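Local coordinates for protein tonb-dependent siderophore receptor (Acinetobacter baumannii, PDB 5FR8) that probably takes up iron across the outer membrane by binding iron-chelating siderophores, possibly including ferric enterobactin, at residues K221-E231 / S266-E276; D278-T289 / K335-A343. One frame throughout, in Å; residues are numbered along the deposited sequence.

Contact 1: residues K221-E231 / S266-E276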
loop_
_atom_site.group_PDB
_atom_site.type_symbol
_atom_site.label_atom_id
_atom_site.label_comp_id
_atom_site.label_asym_id
_atom_site.label_seq_id
_atom_site.Cartn_x
_atom_site.Cartn_y
_atom_site.Cartn_z
ATOM N N LYS A 221 -18.455 19.983 -7.070
ATOM C CA LYS A 221 -18.673 21.257 -7.757
ATOM C C LYS A 221 -19.102 22.422 -6.827
ATOM O O LYS A 221 -18.744 23.585 -7.059
ATOM C CB LYS A 221 -19.724 21.063 -8.867
ATOM C CG LYS A 221 -19.705 22.133 -9.946
ATOM C CD LYS A 221 -20.720 21.813 -11.028
ATOM C CE LYS A 221 -20.475 22.645 -12.269
ATOM N NZ LYS A 221 -21.274 22.145 -13.418
ATOM N N SER A 222 -19.857 22.090 -5.777
ATOM C CA SER A 222 -20.468 23.091 -4.903
ATOM C C SER A 222 -19.447 23.906 -4.157
ATOM O O SER A 222 -19.828 24.744 -3.369
ATOM C CB SER A 222 -21.427 22.438 -3.903
ATOM O OG SER A 222 -20.899 21.210 -3.419
ATOM N N ILE A 223 -18.157 23.678 -4.386
ATOM C CA ILE A 223 -17.110 24.537 -3.801
ATOM C C ILE A 223 -16.114 24.966 -4.863
ATOM O O ILE A 223 -14.946 25.196 -4.552
ATOM C CB ILE A 223 -16.281 23.827 -2.709
ATOM C CG1 ILE A 223 -17.158 23.002 -1.769
ATOM C CG2 ILE A 223 -15.481 24.839 -1.886
ATOM C CD1 ILE A 223 -16.349 21.954 -1.027
ATOM N N GLY A 224 -16.565 25.055 -6.114
ATOM C CA GLY A 224 -15.737 25.580 -7.208
ATOM C C GLY A 224 -14.664 24.628 -7.696
ATOM O O GLY A 224 -13.692 25.054 -8.316
ATOM N N SER A 225 -14.835 23.334 -7.429
ATOM C CA SER A 225 -13.775 22.350 -7.637
ATOM C C SER A 225 -14.080 21.429 -8.819
ATOM O O SER A 225 -15.222 20.977 -9.015
ATOM C CB SER A 225 -13.530 21.513 -6.361
ATOM O OG SER A 225 -12.510 20.527 -6.556
ATOM N N THR A 226 -13.023 21.150 -9.582
ATOM C CA THR A 226 -13.097 20.318 -10.769
ATOM C C THR A 226 -12.505 18.928 -10.544
ATOM O O THR A 226 -12.438 18.119 -11.468
ATOM C CB THR A 226 -12.313 20.972 -11.901
ATOM O OG1 THR A 226 -11.032 21.374 -11.391
ATOM C CG2 THR A 226 -13.076 22.187 -12.451
ATOM N N ALA A 227 -12.079 18.656 -9.315
ATOM C CA ALA A 227 -11.504 17.361 -9.010
ATOM C C ALA A 227 -12.589 16.322 -8.945
ATOM O O ALA A 227 -13.693 16.607 -8.500
ATOM C CB ALA A 227 -10.745 17.392 -7.704
ATOM N N ALA A 228 -12.265 15.115 -9.393
ATOM C CA ALA A 228 -13.210 14.026 -9.371
ATOM C C ALA A 228 -13.349 13.429 -7.981
ATOM O O ALA A 228 -12.435 13.511 -7.156
ATOM C CB ALA A 228 -12.760 12.956 -10.336
ATOM N N GLY A 229 -14.497 12.802 -7.744
ATOM C CA GLY A 229 -14.732 12.038 -6.529
ATOM C C GLY A 229 -14.073 10.680 -6.643
ATOM O O GLY A 229 -13.158 10.477 -7.447
ATOM N N ARG A 230 -14.530 9.741 -5.837
ATOM C CA ARG A 230 -13.919 8.444 -5.819
ATOM C C ARG A 230 -14.349 7.664 -7.038
ATOM O O ARG A 230 -15.521 7.685 -7.385
ATOM C CB ARG A 230 -14.348 7.683 -4.570
ATOM C CG ARG A 230 -13.870 8.299 -3.273
ATOM C CD ARG A 230 -14.602 7.687 -2.099
ATOM N NE ARG A 230 -16.028 7.986 -2.141
ATOM C CZ ARG A 230 -16.906 7.436 -1.309
ATOM N NH1 ARG A 230 -16.508 6.567 -0.386
ATOM N NH2 ARG A 230 -18.176 7.746 -1.394
ATOM N N GLU A 231 -13.412 6.945 -7.668
ATOM C CA GLU A 231 -13.763 6.081 -8.808
ATOM C C GLU A 231 -14.292 4.768 -8.283
ATOM O O GLU A 231 -13.836 4.284 -7.231
ATOM C CB GLU A 231 -12.577 5.861 -9.765
ATOM C CG GLU A 231 -11.557 4.826 -9.338
ATOM C CD GLU A 231 -10.478 4.580 -10.384
ATOM O OE1 GLU A 231 -10.566 5.144 -11.491
ATOM O OE2 GLU A 231 -9.524 3.808 -10.096
ATOM N N SER A 266 -14.917 8.139 -12.849
ATOM C CA SER A 266 -15.587 9.185 -12.110
ATOM C C SER A 266 -15.155 10.545 -12.617
ATOM O O SER A 266 -15.624 11.567 -12.123
ATOM C CB SER A 266 -15.210 9.072 -10.621
ATOM O OG SER A 266 -13.846 9.405 -10.402
ATOM N N GLY A 267 -14.210 10.548 -13.554
ATOM C CA GLY A 267 -13.696 11.778 -14.126
ATOM C C GLY A 267 -12.301 12.181 -13.676
ATOM O O GLY A 267 -11.827 13.250 -14.064
ATOM N N ASP A 268 -11.619 11.359 -12.888
ATOM C CA ASP A 268 -10.293 11.765 -12.391
ATOM C C ASP A 268 -9.251 12.036 -13.485
ATOM O O ASP A 268 -9.301 11.452 -14.573
ATOM C CB ASP A 268 -9.705 10.749 -11.415
ATOM C CG ASP A 268 -8.822 11.406 -10.367
ATOM O OD1 ASP A 268 -7.619 11.686 -10.639
ATOM O OD2 ASP A 268 -9.358 11.663 -9.259
ATOM N N SER A 269 -8.318 12.933 -13.169
ATOM C CA SER A 269 -7.227 13.303 -14.053
ATOM C C SER A 269 -6.202 14.073 -13.245
ATOM O O SER A 269 -6.545 14.797 -12.320
ATOM C CB SER A 269 -7.738 14.185 -15.197
ATOM O OG SER A 269 -8.270 15.426 -14.728
ATOM N N GLN A 270 -4.935 13.928 -13.597
ATOM C CA GLN A 270 -3.839 14.394 -12.739
ATOM C C GLN A 270 -3.941 15.870 -12.470
ATOM O O GLN A 270 -3.649 16.297 -11.357
ATOM C CB GLN A 270 -2.473 14.065 -13.362
ATOM C CG GLN A 270 -1.255 14.187 -12.452
ATOM C CD GLN A 270 0.032 13.747 -13.142
ATOM O OE1 GLN A 270 1.002 14.499 -13.212
ATOM N NE2 GLN A 270 0.026 12.540 -13.697
ATOM N N LEU A 271 -4.367 16.664 -13.455
ATOM C CA LEU A 271 -4.467 18.115 -13.227
ATOM C C LEU A 271 -5.896 18.572 -12.934
ATOM O O LEU A 271 -6.179 19.764 -12.923
ATOM C CB LEU A 271 -3.874 18.872 -14.403
ATOM C CG LEU A 271 -2.471 18.451 -14.838
ATOM C CD1 LEU A 271 -2.089 19.052 -16.182
ATOM C CD2 LEU A 271 -1.451 18.827 -13.781
ATOM N N ASN A 272 -6.805 17.625 -12.709
ATOM C CA ASN A 272 -8.188 17.947 -12.324
ATOM C C ASN A 272 -8.965 18.774 -13.340
ATOM O O ASN A 272 -9.698 19.691 -12.959
ATOM C CB ASN A 272 -8.227 18.670 -10.972
ATOM C CG ASN A 272 -7.870 17.760 -9.821
ATOM O OD1 ASN A 272 -8.232 16.582 -9.793
ATOM N ND2 ASN A 272 -7.146 18.297 -8.871
ATOM N N ALA A 273 -8.823 18.446 -14.620
ATOM C CA ALA A 273 -9.564 19.135 -15.662
ATOM C C ALA A 273 -11.056 19.084 -15.355
ATOM O O ALA A 273 -11.506 18.261 -14.554
ATOM C CB ALA A 273 -9.290 18.502 -17.024
ATOM N N ASN A 274 -11.831 19.945 -16.012
ATOM C CA ASN A 274 -13.277 19.884 -15.868
ATOM C C ASN A 274 -13.846 18.784 -16.757
ATOM O O ASN A 274 -14.109 18.993 -17.954
ATOM C CB ASN A 274 -13.937 21.219 -16.188
ATOM C CG ASN A 274 -15.421 21.215 -15.880
ATOM O OD1 ASN A 274 -15.949 20.275 -15.279
ATOM N ND2 ASN A 274 -16.105 22.266 -16.295
ATOM N N ALA A 275 -14.034 17.619 -16.137
ATOM C CA ALA A 275 -14.426 16.432 -16.839
ATOM C C ALA A 275 -15.621 16.704 -17.731
ATOM O O ALA A 275 -15.560 16.462 -18.929
ATOM C CB ALA A 275 -14.737 15.317 -15.860
ATOM N N GLU A 276 -16.709 17.213 -17.155
ATOM C CA GLU A 276 -17.979 17.347 -17.906
ATOM C C GLU A 276 -17.863 18.222 -19.150
ATOM O O GLU A 276 -18.580 17.998 -20.123
ATOM C CB GLU A 276 -19.184 17.726 -17.019
ATOM C CG GLU A 276 -19.087 18.988 -16.184
ATOM C CD GLU A 276 -20.248 19.116 -15.185
ATOM O OE1 GLU A 276 -21.052 18.158 -15.073
ATOM O OE2 GLU A 276 -20.369 20.171 -14.506
#
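T226, A227 and A228 lead a loop-to-loop contact with residues 266-276 at the extracellular end of the barrel. Residues 221-231 belong to the loop between strands 201-212 and 232-247; residues 266-276 follow strand 250-264. Neither segment is a regular helix or strand.

Hydroxyl OG1 of T226 donates to O of N272 at 2.7 Å, nearly in line with the carbonyl (C=O...donor angle 162°). At chi1 48° this oxygen lies between the backbone N and carbonyl carbon of T226. The same rotation leaves methyl CG2 to meet CB of N274 at 4.0 Å, the two side chains crossing at about a right angle. N272 ends a type I turn from S269. Its amide turns a flat face to A227, whose CB lies 3.6 Å from N272 CG.

One step on, the methyl of A228 points into the other loop. It packs on the backbone of G267 and D268 and lies 3.8 Å from D268 OD2. S266 closes the barrel-side end: its OG donates to O of G229 at 3.2 Å, from well above the carbonyl plane (60° out of it). CB of S266 rests on the O of R230. At the other end, K221 and E276 are modelled as a surface salt bridge, but so short that its details are doubtful.

The charged ends reach further. D268 pairs with R709, which also binds the O of A228. R230 pairs with D215, and E231 with R121 of the plug region.

Hydroxyls bonded to backbone carbonyls, with small side chains packed between, join the two irregular loops. Long extracellular loops above a plugged beta-barrel are characteristic of TonB-dependent receptors; here two of them pack together.

Contact 2: residues D278-T289 / K335-A343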
loop_
_atom_site.group_PDB
_atom_site.type_symbol
_atom_site.label_atom_id
_atom_site.label_comp_id
_atom_site.label_asym_id
_atom_site.label_seq_id
_atom_site.Cartn_x
_atom_site.Cartn_y
_atom_site.Cartn_z
ATOM N N ASP A 278 -14.977 18.472 -20.952
ATOM C CA ASP A 278 -13.861 18.008 -21.771
ATOM C C ASP A 278 -14.359 17.071 -22.863
ATOM O O ASP A 278 -14.930 16.008 -22.569
ATOM C CB ASP A 278 -12.820 17.267 -20.940
ATOM C CG ASP A 278 -11.656 16.777 -21.787
ATOM O OD1 ASP A 278 -10.857 17.638 -22.209
ATOM O OD2 ASP A 278 -11.546 15.553 -22.048
ATOM N N ALA A 279 -14.109 17.459 -24.112
ATOM C CA ALA A 279 -14.529 16.679 -25.285
ATOM C C ALA A 279 -14.552 15.157 -25.082
ATOM O O ALA A 279 -15.548 14.507 -25.408
ATOM C CB ALA A 279 -13.648 17.017 -26.477
ATOM N N ILE A 280 -13.469 14.596 -24.546
ATOM C CA ILE A 280 -13.350 13.138 -24.401
ATOM C C ILE A 280 -13.868 12.615 -23.050
ATOM O O ILE A 280 -14.867 11.914 -23.000
ATOM C CB ILE A 280 -11.890 12.668 -24.644
ATOM C CG1 ILE A 280 -11.601 12.608 -26.154
ATOM C CG2 ILE A 280 -11.645 11.296 -24.050
ATOM C CD1 ILE A 280 -10.142 12.784 -26.531
ATOM N N LEU A 281 -13.194 12.951 -21.962
ATOM C CA LEU A 281 -13.584 12.460 -20.635
ATOM C C LEU A 281 -15.097 12.374 -20.437
ATOM O O LEU A 281 -15.595 11.401 -19.866
ATOM C CB LEU A 281 -12.995 13.361 -19.537
ATOM C CG LEU A 281 -11.596 13.020 -19.037
ATOM C CD1 LEU A 281 -10.605 12.914 -20.179
ATOM C CD2 LEU A 281 -11.149 14.076 -18.052
ATOM N N SER A 282 -15.818 13.407 -20.885
ATOM C CA SER A 282 -17.264 13.514 -20.634
ATOM C C SER A 282 -18.044 12.285 -21.147
ATOM O O SER A 282 -19.134 11.952 -20.670
ATOM C CB SER A 282 -17.804 14.798 -21.256
ATOM O OG SER A 282 -17.366 14.918 -22.588
ATOM N N GLN A 283 -17.450 11.602 -22.109
ATOM C CA GLN A 283 -18.024 10.399 -22.647
ATOM C C GLN A 283 -17.658 9.152 -21.845
ATOM O O GLN A 283 -18.431 8.214 -21.789
ATOM C CB GLN A 283 -17.594 10.271 -24.107
ATOM C CG GLN A 283 -18.025 11.497 -24.914
ATOM C CD GLN A 283 -17.550 11.503 -26.350
ATOM O OE1 GLN A 283 -17.101 12.535 -26.833
ATOM N NE2 GLN A 283 -17.639 10.364 -27.039
ATOM N N LEU A 284 -16.497 9.147 -21.206
ATOM C CA LEU A 284 -16.035 7.960 -20.469
ATOM C C LEU A 284 -16.615 7.807 -19.055
ATOM O O LEU A 284 -16.273 6.861 -18.346
ATOM C CB LEU A 284 -14.507 7.978 -20.346
ATOM C CG LEU A 284 -13.766 8.086 -21.672
ATOM C CD1 LEU A 284 -12.295 8.393 -21.401
ATOM C CD2 LEU A 284 -13.932 6.818 -22.500
ATOM N N ILE A 285 -17.465 8.725 -18.620
ATOM C CA ILE A 285 -17.939 8.665 -17.243
ATOM C C ILE A 285 -18.678 7.361 -17.053
ATOM O O ILE A 285 -19.217 6.837 -17.991
ATOM C CB ILE A 285 -18.869 9.843 -16.899
ATOM C CG1 ILE A 285 -18.098 11.171 -16.958
ATOM C CG2 ILE A 285 -19.478 9.654 -15.512
ATOM C CD1 ILE A 285 -16.977 11.294 -15.937
ATOM N N GLY A 286 -18.683 6.827 -15.846
ATOM C CA GLY A 286 -19.419 5.609 -15.558
ATOM C C GLY A 286 -18.924 4.388 -16.321
ATOM O O GLY A 286 -19.564 3.331 -16.280
ATOM N N LYS A 287 -17.802 4.531 -17.034
ATOM C CA LYS A 287 -17.261 3.464 -17.887
ATOM C C LYS A 287 -15.973 2.850 -17.313
ATOM O O LYS A 287 -15.344 3.414 -16.430
ATOM C CB LYS A 287 -16.992 4.018 -19.282
ATOM C CG LYS A 287 -18.239 4.536 -19.974
ATOM C CD LYS A 287 -18.903 3.448 -20.806
ATOM C CE LYS A 287 -20.239 3.885 -21.393
ATOM N NZ LYS A 287 -20.083 5.121 -22.205
ATOM N N GLU A 288 -15.578 1.701 -17.844
ATOM C CA GLU A 288 -14.348 1.034 -17.440
ATOM C C GLU A 288 -13.149 1.528 -18.280
ATOM O O GLU A 288 -12.949 1.084 -19.407
ATOM C CB GLU A 288 -14.520 -0.491 -17.590
ATOM C CG GLU A 288 -13.396 -1.327 -16.986
ATOM C CD GLU A 288 -13.692 -2.825 -16.886
ATOM O OE1 GLU A 288 -14.792 -3.241 -16.456
ATOM O OE2 GLU A 288 -12.792 -3.611 -17.234
ATOM N N THR A 289 -12.356 2.448 -17.731
ATOM C CA THR A 289 -11.224 3.027 -18.463
ATOM C C THR A 289 -9.908 2.402 -18.078
ATOM O O THR A 289 -8.916 2.562 -18.783
ATOM C CB THR A 289 -11.070 4.516 -18.169
ATOM O OG1 THR A 289 -10.892 4.677 -16.757
ATOM C CG2 THR A 289 -12.278 5.274 -18.645
ATOM N N LYS A 335 -4.016 12.835 -18.408
ATOM C CA LYS A 335 -5.418 12.932 -18.834
ATOM C C LYS A 335 -5.619 11.985 -20.027
ATOM O O LYS A 335 -4.688 11.733 -20.792
ATOM C CB LYS A 335 -5.717 14.374 -19.207
ATOM C CG LYS A 335 -7.172 14.702 -19.476
ATOM C CD LYS A 335 -7.292 16.091 -20.057
ATOM C CE LYS A 335 -8.082 16.080 -21.334
ATOM N NZ LYS A 335 -8.169 17.446 -21.929
ATOM N N ILE A 336 -6.821 11.456 -20.194
ATOM C CA ILE A 336 -7.058 10.468 -21.235
ATOM C C ILE A 336 -7.170 11.103 -22.648
ATOM O O ILE A 336 -7.966 12.019 -22.853
ATOM C CB ILE A 336 -8.300 9.625 -20.882
ATOM C CG1 ILE A 336 -8.003 8.749 -19.647
ATOM C CG2 ILE A 336 -8.712 8.763 -22.056
ATOM C CD1 ILE A 336 -9.221 8.029 -19.082
ATOM N N ASN A 337 -6.351 10.602 -23.591
ATOM C CA ASN A 337 -6.258 11.095 -24.986
ATOM C C ASN A 337 -7.353 10.600 -25.864
ATOM O O ASN A 337 -7.618 11.181 -26.903
ATOM C CB ASN A 337 -5.011 10.529 -25.674
ATOM C CG ASN A 337 -3.787 11.393 -25.504
ATOM O OD1 ASN A 337 -3.870 12.620 -25.379
ATOM N ND2 ASN A 337 -2.626 10.751 -25.503
ATOM N N ASN A 338 -7.941 9.468 -25.497
ATOM C CA ASN A 338 -8.633 8.644 -26.480
ATOM C C ASN A 338 -9.713 7.724 -25.902
ATOM O O ASN A 338 -9.551 7.145 -24.831
ATOM C CB ASN A 338 -7.597 7.801 -27.221
ATOM C CG ASN A 338 -8.150 7.179 -28.473
ATOM O OD1 ASN A 338 -9.360 7.061 -28.640
ATOM N ND2 ASN A 338 -7.265 6.775 -29.364
ATOM N N LEU A 339 -10.812 7.582 -26.637
ATOM C CA LEU A 339 -11.910 6.747 -26.195
ATOM C C LEU A 339 -11.612 5.258 -26.339
ATOM O O LEU A 339 -12.276 4.462 -25.694
ATOM C CB LEU A 339 -13.169 7.065 -26.991
ATOM C CG LEU A 339 -13.719 8.483 -26.925
ATOM C CD1 LEU A 339 -14.589 8.726 -28.140
ATOM C CD2 LEU A 339 -14.517 8.716 -25.653
ATOM N N ASP A 340 -10.634 4.871 -27.166
ATOM C CA ASP A 340 -10.578 3.479 -27.680
ATOM C C ASP A 340 -9.295 2.659 -27.513
ATOM O O ASP A 340 -9.355 1.543 -26.978
ATOM C CB ASP A 340 -10.963 3.470 -29.153
ATOM C CG ASP A 340 -12.468 3.481 -29.344
ATOM O OD1 ASP A 340 -13.096 2.495 -28.901
ATOM O OD2 ASP A 340 -13.021 4.462 -29.912
ATOM N N ASP A 341 -8.148 3.189 -27.949
ATOM C CA ASP A 341 -6.941 2.356 -28.159
ATOM C C ASP A 341 -6.234 1.899 -26.879
ATOM O O ASP A 341 -5.073 2.244 -26.625
ATOM C CB ASP A 341 -5.946 3.074 -29.068
ATOM C CG ASP A 341 -6.513 3.359 -30.433
ATOM O OD1 ASP A 341 -7.601 2.813 -30.754
ATOM O OD2 ASP A 341 -5.870 4.129 -31.182
ATOM N N LYS A 342 -6.937 1.097 -26.094
ATOM C CA LYS A 342 -6.388 0.578 -24.856
ATOM C C LYS A 342 -5.028 -0.093 -25.086
ATOM O O LYS A 342 -4.866 -0.875 -26.006
ATOM C CB LYS A 342 -7.370 -0.416 -24.219
ATOM C CG LYS A 342 -8.665 0.224 -23.764
ATOM C CD LYS A 342 -9.395 -0.604 -22.725
ATOM C CE LYS A 342 -10.678 0.081 -22.285
ATOM N NZ LYS A 342 -11.157 -0.474 -21.002
ATOM N N ALA A 343 -4.048 0.215 -24.247
ATOM C CA ALA A 343 -2.807 -0.554 -24.254
ATOM C C ALA A 343 -2.781 -1.394 -22.993
ATOM O O ALA A 343 -3.459 -1.085 -22.027
ATOM C CB ALA A 343 -1.588 0.362 -24.336
#
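D278 divides its carboxylate between the two tasks of reaching across and holding its own chain. OD1 takes NZ of K335 in a salt bridge of 2.7 Å, met from above the carboxylate plane (41° out of it). OD2 accepts from the backbone N of L281 at 3.1 Å through its anti lone pair, an Asx motif leading into the weakly bonded helix at about 281-284. The backbone O of D278 takes both N and OG of S282. The Asx bond ties OD2 to the chain and probably helps hold OD1 toward K335; the S282 bonds brace the same turn. The side chains of D278 and K335 approach from opposite directions.

Between this charge pair and a lysine bond at the other end, the contact is apolar. L284 and I336 meet tip to tip, CD1 to CG2 at 3.7 Å. The other branch of L284, CD2, meets CD2 of L339 at 3.7 Å. L339 also lies across Q283 at about a right angle, and I280 packs its CG2 on I336 and L339. T289 touches the CD1 end of I336. At the far end the extended chain of K342 brings NZ to O of E288, 2.9 Å away and tilted 32° from the carbonyl plane.

Helix 281-284 lies in the loop that joins strand 250-264 to strand 290-305. Its partner loop runs from strand 308-323 into strand 343-361, and L324, at the start of that loop, touches both T289 and K342.

How the contacts relate
Contact 1 and contact 2 lie side by side on the same side of the chain's centre, their own centres about 14 Å apart. One loop, between strands 250-264 and 290-305, serves both: residues 266-276 face one neighbouring loop and 278-289 face another. Within it the two parts pack together. CB of S282 is 3.5 Å from O of E276, and CD1 of I285 is 3.7 Å from N of G267. N263 and Y265 link them further. N263 binds E231 and the backbone N of T289; Y265 binds the O of D268 and the backbone of G286 and K287. Three successive extracellular loops are joined this way. Neither contact includes a bound siderophore.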